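Side-chain contacts in leucine aminopeptidase 2, chloroplastic (PDB 5LHJ), which acts in the maturation of the peptide antibiotic bottromycin as an M17-family metalloaminopeptidase, probably removing N-terminal residues from peptides: residues T177-A180 and R181-N185; T296-R300 and L301-L305; D394-A397 and Q398-A402. All coordinates share one frame; numbering follows the deposited sequence.

Interaction 1: residues T177-A180 and R181-N185; sequences TCLA and RDLVN
Arg181 and Thr177, one helical turn apart, begin the contact with a backbone bond from Arg181 N to Thr177 O of 2.9 Å. Asp182, Leu183 and Val184 repeat it on Cys178, Leu179 and Ala180, as in regular alpha-helix. Side-chain packing comes next. CG2 of Thr177 lies 4.0 Å from Arg181 NE and Cys178 SG 4.2 Å from Arg181 NH1, both approaching the guanidinium obliquely. On another side of the helix, the apolar pair Leu179 CD1 and Leu183 CD1 meets at 4.3 Å. Ala180, small enough for helix 286-301 to come close, rests on Ala289 and Ala293.

The polar ends find their partners in other parts of the chain. Arg181 has CG anti to its carbonyl carbon (chi1 -67°) and runs extended from CG to NE, which carries the guanidinium past Thr177 to three backbone carbonyls: Thr482 O for NE, Leu137 O for NH1 and Glu476 O for NH2. Asp182 OD1 bonds to Tyr140 OH. A methionine in place of Arg181 would probably leave those three carbonyls without their shared donor. The chemistry implies a buried cation gripped by three backbone carbonyl oxygens, whose dipoles probably offset part of the cost of burying the charge.

Interaction 2: residues T296-R300 and L301-L305; sequences TALPR and LGLPL
Leu298 lays its CD2 methyl against CD1 of Leu303 at 4.0 Å, the two side chains crossing at a slant where helix 286-301 gives way to the loop before strand 306-316. Both leucines set CG beside the backbone N (chi1 -60° in Leu298, -63° in Leu303), and from backbones on the helix and in the loop their branches converge on one buried patch. Tyr245 of strand 239-245 touches the Leu298 side chain, and its OH bonds to the Leu303 carbonyl, so one tyrosine serves both partners.

Leu301, the last helical residue, folds back over the preceding turn. Its CG sits 3.4 Å from Ala297 O, while its backbone N gives that same oxygen only a weak, long bond of 3.4 Å. Its side chain also meets Ile490 of helix 486-498, as does the small methyl of Ala297, which leaves room for that helix.

The chain then turns out of the helix at Gly302, whose N reaches Leu298 O at 2.8 Å, close to the direction in which that carbonyl points. Gly302 has phi 64°, a conformation that costs a residue without a CB little, and so suits the place where the helix ends. Pro304 forms the centre of an inverse gamma turn just beyond. Pro299 has no N-H to give the turn before it, which accounts for part of the kink in this helix.

In chemical terms, one good backbone bond closes the final turn; between helix and loop the side-chain contact is apolar, Leu298 on Leu303, while Tyr245 adds a polar tie to the loop from the neighbouring strand.

Interaction 3: residues D394-A397 and Q398-A402; sequences DRLA and QTVLA
Helix 394-407 is the connecting helix of a beta-alpha-beta unit, between strands 386-390 and 410-413, and its first turns are joined here by Thr399 and Arg395. Thr399 N bonds to Arg395 O at 3.1 Å, and Thr399 OG1 also lies 3.1 Å from that oxygen. OG1 reaches there because it stands beside the backbone N and anti to the carbonyl carbon (chi1 -63°). This rotation places the other branch, CG2, anti to N. Threonine suits this partly exposed site: it sets a hydroxyl near the carbonyl of the turn before and is small enough to pack on Ala495 of helix 486-498.

One residue further along, the pair is apolar. Leu396 CD1 meets Val400 CG2 at 4.3 Å, and the same CG2 lies 3.5 Å from Leu396 O, the oxygen that accepts the bond from Val400 N. Val400 also packs on Leu389 and on Thr492, so its branched, compact shape fills the space between strand and helix.

Ala397 O takes the bond from Leu401 N at 2.9 Å, and Leu401 CG comes within 3.3 Å of that oxygen. The single methyl of Ala397 allows close approach to Thr391 and Arg413, while Leu401 reaches Leu389 and Phe411 on the two strands.

At the start of the helix, Asp394 accepts the bond from Gln398 N on its carbonyl, and its carboxylate forms a salt bridge with Arg413. Exposed Asp394, Arg395 and Gln398 stand against buried Leu396, Ala397 and Val400, a division that suits an amphipathic crossover helix in a beta-alpha-beta unit.

The three contacts follow one another along the chain within the catalytic domain of this M17 peptidase. Interactions 1 and 2 touch directly: Leu179 CD2 packs 3.7 Å from Thr296 OG1 where helices 164-185 and 286-301 lie together, though the centres of the two interactions are 19 Å apart. Interaction 3 stands apart, its nearest atoms about 10 Å from interaction 2 and about 14 Å from interaction 1. Helix 486-498 links all three, touching residues of each. Interaction 1 alone approaches the side chains that bind manganese in this protein, though no metal is modelled in this chain: Val184 is about 9 Å from Asp284 and about 11 Å from Lys261, side chain to side chain. Interactions 2 and 3 lie farther out.

Interaction 1: residues T177-A180 and R181-N185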
ATOM      1  N   THR A 177      29.688  -8.968 -25.841  1.00 16.44           N
ATOM      2  CA  THR A 177      28.545  -8.258 -25.254  1.00 16.27           C
ATOM      3  C   THR A 177      27.227  -8.940 -25.645  1.00 16.43           C
ATOM      4  O   THR A 177      26.350  -9.147 -24.807  1.00 15.87           O
ATOM      5  CB  THR A 177      28.533  -6.773 -25.671  1.00 16.34           C
ATOM      6  OG1 THR A 177      29.756  -6.150 -25.268  1.00 16.55           O
ATOM      7  CG2 THR A 177      27.381  -6.011 -25.032  1.00 16.31           C
ATOM      8  N   CYS A 178      27.094  -9.312 -26.917  1.00 16.70           N
ATOM      9  CA  CYS A 178      25.862  -9.949 -27.394  1.00 17.26           C
ATOM     10  C   CYS A 178      25.648 -11.365 -26.823  1.00 16.77           C
ATOM     11  O   CYS A 178      24.504 -11.798 -26.649  1.00 16.34           O
ATOM     12  CB  CYS A 178      25.824  -9.933 -28.933  1.00 18.16           C
ATOM     13  SG  CYS A 178      25.617  -8.265 -29.643  1.00 20.25           S
ATOM     14  N   LEU A 179      26.737 -12.073 -26.518  1.00 16.69           N
ATOM     15  CA  LEU A 179      26.655 -13.346 -25.793  1.00 16.65           C
ATOM     16  C   LEU A 179      25.999 -13.107 -24.418  1.00 15.88           C
ATOM     17  O   LEU A 179      25.078 -13.823 -24.018  1.00 15.46           O
ATOM     18  CB  LEU A 179      28.036 -13.977 -25.613  1.00 17.22           C
ATOM     19  CG  LEU A 179      28.167 -15.155 -24.654  1.00 17.60           C
ATOM     20  CD1 LEU A 179      27.245 -16.293 -25.079  1.00 18.22           C
ATOM     21  CD2 LEU A 179      29.617 -15.606 -24.592  1.00 18.08           C
ATOM     22  N   ALA A 180      26.486 -12.100 -23.703  1.00 15.17           N
ATOM     23  CA  ALA A 180      25.891 -11.758 -22.407  1.00 14.84           C
ATOM     24  C   ALA A 180      24.410 -11.371 -22.567  1.00 14.85           C
ATOM     25  O   ALA A 180      23.586 -11.791 -21.755  1.00 14.42           O
ATOM     26  CB  ALA A 180      26.669 -10.663 -21.710  1.00 14.67           C
ATOM     27  N   ARG A 181      24.082 -10.589 -23.604  1.00 14.95           N
ATOM     28  CA  ARG A 181      22.677 -10.223 -23.876  1.00 15.49           C
ATOM     29  C   ARG A 181      21.801 -11.465 -24.073  1.00 15.96           C
ATOM     30  O   ARG A 181      20.702 -11.566 -23.519  1.00 15.67           O
ATOM     31  CB  ARG A 181      22.555  -9.324 -25.108  1.00 15.64           C
ATOM     32  CG  ARG A 181      23.158  -7.949 -24.962  1.00 15.50           C
ATOM     33  CD  ARG A 181      23.030  -7.135 -26.238  1.00 15.82           C
ATOM     34  NE  ARG A 181      23.549  -5.774 -26.106  1.00 15.84           N
ATOM     35  CZ  ARG A 181      23.558  -4.869 -27.079  1.00 16.19           C
ATOM     36  NH1 ARG A 181      23.107  -5.176 -28.298  1.00 16.53           N
ATOM     37  NH2 ARG A 181      24.015  -3.639 -26.846  1.00 16.24           N
ATOM     38  N   ASP A 182      22.299 -12.419 -24.857  1.00 16.52           N
ATOM     39  CA  ASP A 182      21.568 -13.668 -25.087  1.00 17.22           C
ATOM     40  C   ASP A 182      21.317 -14.440 -23.784  1.00 17.08           C
ATOM     41  O   ASP A 182      20.212 -14.953 -23.558  1.00 17.43           O
ATOM     42  CB  ASP A 182      22.337 -14.574 -26.058  1.00 17.94           C
ATOM     43  CG  ASP A 182      22.274 -14.114 -27.504  1.00 18.78           C
ATOM     44  OD1 ASP A 182      21.476 -13.216 -27.881  1.00 18.46           O
ATOM     45  OD2 ASP A 182      23.052 -14.721 -28.299  1.00 19.79           O
ATOM     46  N   LEU A 183      22.331 -14.526 -22.922  1.00 16.64           N
ATOM     47  CA  LEU A 183      22.206 -15.252 -21.670  1.00 16.63           C
ATOM     48  C   LEU A 183      21.165 -14.593 -20.753  1.00 16.35           C
ATOM     49  O   LEU A 183      20.332 -15.275 -20.151  1.00 16.13           O
ATOM     50  CB  LEU A 183      23.561 -15.359 -20.959  1.00 16.76           C
ATOM     51  CG  LEU A 183      24.613 -16.227 -21.643  1.00 17.24           C
ATOM     52  CD1 LEU A 183      25.973 -15.955 -21.026  1.00 17.29           C
ATOM     53  CD2 LEU A 183      24.244 -17.711 -21.566  1.00 17.72           C
ATOM     54  N   VAL A 184      21.194 -13.265 -20.685  1.00 16.33           N
ATOM     55  CA  VAL A 184      20.241 -12.523 -19.844  1.00 16.42           C
ATOM     56  C   VAL A 184      18.824 -12.642 -20.397  1.00 16.76           C
ATOM     57  O   VAL A 184      17.883 -12.890 -19.632  1.00 17.00           O
ATOM     58  CB  VAL A 184      20.656 -11.039 -19.687  1.00 16.34           C
ATOM     59  CG1 VAL A 184      19.563 -10.205 -19.017  1.00 16.54           C
ATOM     60  CG2 VAL A 184      21.960 -10.958 -18.913  1.00 16.42           C
ATOM     61  N   ASN A 185      18.675 -12.502 -21.708  1.00 16.99           N
ATOM     62  CA  ASN A 185      17.368 -12.620 -22.366  1.00 17.45           C
ATOM     63  C   ASN A 185      16.748 -14.011 -22.300  1.00 18.39           C
ATOM     64  O   ASN A 185      15.519 -14.140 -22.357  1.00 18.83           O
ATOM     65  CB  ASN A 185      17.450 -12.165 -23.822  1.00 17.37           C
ATOM     66  CG  ASN A 185      17.485 -10.653 -23.964  1.00 17.03           C
ATOM     67  OD1 ASN A 185      16.886  -9.928 -23.159  1.00 17.04           O
ATOM     68  ND2 ASN A 185      18.187 -10.164 -24.973  1.00 16.76           N
TER

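Interaction 2: residues T296-R300 and L301-L305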
ATOM      1  N   THR A 296      35.412 -15.248 -22.492  1.00 20.76           N
ATOM      2  CA  THR A 296      35.384 -15.789 -23.868  1.00 20.98           C
ATOM      3  C   THR A 296      36.104 -14.897 -24.882  1.00 21.30           C
ATOM      4  O   THR A 296      36.551 -15.382 -25.919  1.00 21.64           O
ATOM      5  CB  THR A 296      33.950 -16.071 -24.418  1.00 21.03           C
ATOM      6  OG1 THR A 296      33.209 -14.846 -24.615  1.00 21.28           O
ATOM      7  CG2 THR A 296      33.185 -17.048 -23.532  1.00 20.90           C
ATOM      8  N   ALA A 297      36.186 -13.600 -24.615  1.00 20.95           N
ATOM      9  CA  ALA A 297      36.883 -12.666 -25.498  1.00 21.43           C
ATOM     10  C   ALA A 297      38.415 -12.678 -25.360  1.00 21.59           C
ATOM     11  O   ALA A 297      39.109 -12.190 -26.248  1.00 21.89           O
ATOM     12  CB  ALA A 297      36.376 -11.253 -25.248  1.00 21.59           C
ATOM     13  N   LEU A 298      38.940 -13.201 -24.262  1.00 21.57           N
ATOM     14  CA  LEU A 298      40.374 -13.078 -23.987  1.00 22.38           C
ATOM     15  C   LEU A 298      41.276 -13.872 -24.963  1.00 23.25           C
ATOM     16  O   LEU A 298      42.307 -13.353 -25.382  1.00 23.43           O
ATOM     17  CB  LEU A 298      40.693 -13.438 -22.537  1.00 22.19           C
ATOM     18  CG  LEU A 298      39.983 -12.548 -21.504  1.00 22.02           C
ATOM     19  CD1 LEU A 298      40.372 -12.953 -20.091  1.00 21.96           C
ATOM     20  CD2 LEU A 298      40.245 -11.075 -21.754  1.00 22.57           C
ATOM     21  N   PRO A 299      40.893 -15.108 -25.316  1.00 24.20           N
ATOM     22  CA  PRO A 299      41.761 -15.851 -26.263  1.00 25.66           C
ATOM     23  C   PRO A 299      41.968 -15.134 -27.602  1.00 28.18           C
ATOM     24  O   PRO A 299      43.084 -15.134 -28.121  1.00 29.01           O
ATOM     25  CB  PRO A 299      41.029 -17.183 -26.430  1.00 24.93           C
ATOM     26  CG  PRO A 299      40.335 -17.368 -25.113  1.00 24.28           C
ATOM     27  CD  PRO A 299      39.873 -15.993 -24.726  1.00 23.83           C
ATOM     28  N   ARG A 300      40.929 -14.497 -28.127  1.00 31.11           N
ATOM     29  CA  ARG A 300      41.044 -13.711 -29.369  1.00 35.66           C
ATOM     30  C   ARG A 300      41.983 -12.522 -29.230  1.00 37.17           C
ATOM     31  O   ARG A 300      42.757 -12.234 -30.142  1.00 37.87           O
ATOM     32  CB  ARG A 300      39.672 -13.202 -29.798  1.00 38.53           C
ATOM     33  CG  ARG A 300      39.634 -12.267 -31.013  1.00 42.69           C
ATOM     34  CD  ARG A 300      40.032 -12.984 -32.293  1.00 45.83           C
ATOM     35  NE  ARG A 300      39.365 -12.398 -33.467  1.00 49.30           N
ATOM     36  CZ  ARG A 300      39.934 -11.631 -34.403  1.00 51.68           C
ATOM     37  NH1 ARG A 300      41.235 -11.319 -34.376  1.00 53.72           N
ATOM     38  NH2 ARG A 300      39.177 -11.168 -35.398  1.00 53.78           N
ATOM     39  N   LEU A 301      41.884 -11.815 -28.107  1.00 36.82           N
ATOM     40  CA  LEU A 301      42.722 -10.632 -27.869  1.00 38.27           C
ATOM     41  C   LEU A 301      44.157 -11.006 -27.530  1.00 39.17           C
ATOM     42  O   LEU A 301      45.079 -10.236 -27.804  1.00 40.57           O
ATOM     43  CB  LEU A 301      42.138  -9.768 -26.747  1.00 37.92           C
ATOM     44  CG  LEU A 301      40.722  -9.235 -26.980  1.00 38.18           C
ATOM     45  CD1 LEU A 301      40.193  -8.517 -25.743  1.00 38.12           C
ATOM     46  CD2 LEU A 301      40.642  -8.326 -28.204  1.00 39.21           C
ATOM     47  N   GLY A 302      44.347 -12.175 -26.926  1.00 39.35           N
ATOM     48  CA  GLY A 302      45.670 -12.662 -26.564  1.00 39.78           C
ATOM     49  C   GLY A 302      46.395 -11.819 -25.535  1.00 40.81           C
ATOM     50  O   GLY A 302      47.575 -11.512 -25.710  1.00 41.90           O
ATOM     51  N   LEU A 303      45.704 -11.446 -24.453  1.00 40.07           N
ATOM     52  CA  LEU A 303      46.317 -10.645 -23.394  1.00 40.57           C
ATOM     53  C   LEU A 303      47.278 -11.486 -22.571  1.00 40.51           C
ATOM     54  O   LEU A 303      46.964 -12.635 -22.273  1.00 40.84           O
ATOM     55  CB  LEU A 303      45.260 -10.056 -22.453  1.00 40.27           C
ATOM     56  CG  LEU A 303      44.260  -9.071 -23.042  1.00 40.47           C
ATOM     57  CD1 LEU A 303      43.353  -8.562 -21.928  1.00 40.28           C
ATOM     58  CD2 LEU A 303      44.971  -7.919 -23.731  1.00 41.41           C
ATOM     59  N   PRO A 304      48.444 -10.917 -22.192  1.00 41.11           N
ATOM     60  CA  PRO A 304      49.412 -11.611 -21.336  1.00 41.06           C
ATOM     61  C   PRO A 304      49.011 -11.499 -19.865  1.00 39.50           C
ATOM     62  O   PRO A 304      49.648 -10.792 -19.083  1.00 40.57           O
ATOM     63  CB  PRO A 304      50.721 -10.861 -21.636  1.00 42.19           C
ATOM     64  CG  PRO A 304      50.266  -9.457 -21.862  1.00 42.26           C
ATOM     65  CD  PRO A 304      48.952  -9.583 -22.589  1.00 41.86           C
ATOM     66  N   LEU A 305      47.940 -12.207 -19.512  1.00 37.39           N
ATOM     67  CA  LEU A 305      47.289 -12.068 -18.215  1.00 35.41           C
ATOM     68  C   LEU A 305      46.507 -13.333 -17.925  1.00 32.78           C
ATOM     69  O   LEU A 305      45.756 -13.801 -18.777  1.00 32.00           O
ATOM     70  CB  LEU A 305      46.320 -10.871 -18.259  1.00 36.04           C
ATOM     71  CG  LEU A 305      45.639 -10.415 -16.978  1.00 36.05           C
ATOM     72  CD1 LEU A 305      46.666  -9.812 -16.044  1.00 36.81           C
ATOM     73  CD2 LEU A 305      44.553  -9.388 -17.273  1.00 35.43           C
TER

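Interaction 3: residues D394-A397 and Q398-A402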
ATOM      1  N   ASP A 394      42.385   3.438  -4.653  1.00 26.09           N
ATOM      2  CA  ASP A 394      42.201   4.562  -5.575  1.00 27.43           C
ATOM      3  C   ASP A 394      42.774   4.293  -6.969  1.00 27.82           C
ATOM      4  O   ASP A 394      42.152   4.661  -7.971  1.00 27.81           O
ATOM      5  CB  ASP A 394      42.813   5.849  -4.994  1.00 28.56           C
ATOM      6  CG  ASP A 394      42.014   6.418  -3.825  1.00 29.45           C
ATOM      7  OD1 ASP A 394      40.839   6.043  -3.612  1.00 28.74           O
ATOM      8  OD2 ASP A 394      42.577   7.277  -3.104  1.00 30.78           O
ATOM      9  N   ARG A 395      43.929   3.631  -7.046  1.00 29.68           N
ATOM     10  CA  ARG A 395      44.539   3.314  -8.348  1.00 31.09           C
ATOM     11  C   ARG A 395      43.666   2.341  -9.160  1.00 28.60           C
ATOM     12  O   ARG A 395      43.505   2.512 -10.372  1.00 27.92           O
ATOM     13  CB  ARG A 395      45.953   2.742  -8.199  1.00 35.19           C
ATOM     14  CG  ARG A 395      46.991   3.758  -7.745  1.00 39.68           C
ATOM     15  CD  ARG A 395      48.401   3.180  -7.806  1.00 43.92           C
ATOM     16  NE  ARG A 395      48.845   2.952  -9.188  1.00 48.06           N
ATOM     17  CZ  ARG A 395      49.315   3.888 -10.024  1.00 51.76           C
ATOM     18  NH1 ARG A 395      49.424   5.171  -9.656  1.00 53.76           N
ATOM     19  NH2 ARG A 395      49.686   3.541 -11.258  1.00 54.00           N
ATOM     20  N   LEU A 396      43.098   1.344  -8.488  1.00 26.19           N
ATOM     21  CA  LEU A 396      42.172   0.422  -9.140  1.00 24.66           C
ATOM     22  C   LEU A 396      40.892   1.134  -9.580  1.00 23.58           C
ATOM     23  O   LEU A 396      40.390   0.883 -10.678  1.00 22.70           O
ATOM     24  CB  LEU A 396      41.836  -0.740  -8.219  1.00 24.61           C
ATOM     25  CG  LEU A 396      40.979  -1.860  -8.792  1.00 24.30           C
ATOM     26  CD1 LEU A 396      41.551  -2.441 -10.080  1.00 24.50           C
ATOM     27  CD2 LEU A 396      40.827  -2.933  -7.725  1.00 24.17           C
ATOM     28  N   ALA A 397      40.377   2.032  -8.742  1.00 22.48           N
ATOM     29  CA  ALA A 397      39.211   2.833  -9.124  1.00 22.61           C
ATOM     30  C   ALA A 397      39.458   3.596 -10.412  1.00 23.28           C
ATOM     31  O   ALA A 397      38.611   3.577 -11.309  1.00 22.07           O
ATOM     32  CB  ALA A 397      38.796   3.800  -8.022  1.00 22.64           C
ATOM     33  N   GLN A 398      40.612   4.260 -10.518  1.00 24.39           N
ATOM     34  CA  GLN A 398      40.893   5.026 -11.731  1.00 26.01           C
ATOM     35  C   GLN A 398      41.007   4.122 -12.949  1.00 24.44           C
ATOM     36  O   GLN A 398      40.526   4.486 -14.020  1.00 24.08           O
ATOM     37  CB  GLN A 398      42.121   5.933 -11.605  1.00 29.27           C
ATOM     38  CG  GLN A 398      42.247   6.962 -12.748  1.00 32.46           C
ATOM     39  CD  GLN A 398      40.919   7.661 -13.131  1.00 35.04           C
ATOM     40  OE1 GLN A 398      40.279   8.333 -12.306  1.00 38.91           O
ATOM     41  NE2 GLN A 398      40.494   7.484 -14.384  1.00 36.33           N
ATOM     42  N   THR A 399      41.599   2.944 -12.780  1.00 23.25           N
ATOM     43  CA  THR A 399      41.729   1.987 -13.884  1.00 22.81           C
ATOM     44  C   THR A 399      40.356   1.559 -14.398  1.00 22.12           C
ATOM     45  O   THR A 399      40.112   1.574 -15.614  1.00 21.96           O
ATOM     46  CB  THR A 399      42.549   0.749 -13.449  1.00 23.09           C
ATOM     47  OG1 THR A 399      43.883   1.160 -13.099  1.00 23.68           O
ATOM     48  CG2 THR A 399      42.618  -0.308 -14.549  1.00 23.20           C
ATOM     49  N   VAL A 400      39.465   1.192 -13.477  1.00 21.05           N
ATOM     50  CA  VAL A 400      38.108   0.759 -13.865  1.00 20.45           C
ATOM     51  C   VAL A 400      37.324   1.911 -14.508  1.00 20.10           C
ATOM     52  O   VAL A 400      36.671   1.732 -15.544  1.00 19.15           O
ATOM     53  CB  VAL A 400      37.331   0.141 -12.681  1.00 20.33           C
ATOM     54  CG1 VAL A 400      35.885  -0.180 -13.065  1.00 19.74           C
ATOM     55  CG2 VAL A 400      38.021  -1.129 -12.211  1.00 20.80           C
ATOM     56  N   LEU A 401      37.387   3.095 -13.902  1.00 20.22           N
ATOM     57  CA  LEU A 401      36.640   4.233 -14.433  1.00 20.20           C
ATOM     58  C   LEU A 401      37.116   4.636 -15.835  1.00 20.32           C
ATOM     59  O   LEU A 401      36.298   4.875 -16.717  1.00 20.63           O
ATOM     60  CB  LEU A 401      36.675   5.427 -13.472  1.00 20.43           C
ATOM     61  CG  LEU A 401      35.913   5.223 -12.162  1.00 20.44           C
ATOM     62  CD1 LEU A 401      36.231   6.340 -11.175  1.00 20.86           C
ATOM     63  CD2 LEU A 401      34.417   5.109 -12.390  1.00 20.56           C
ATOM     64  N   ALA A 402      38.424   4.693 -16.046  1.00 20.91           N
ATOM     65  CA  ALA A 402      38.961   5.013 -17.385  1.00 21.03           C
ATOM     66  C   ALA A 402      38.566   3.939 -18.408  1.00 20.89           C
ATOM     67  O   ALA A 402      38.215   4.261 -19.549  1.00 20.71           O
ATOM     68  CB  ALA A 402      40.476   5.171 -17.326  1.00 21.63           C
TER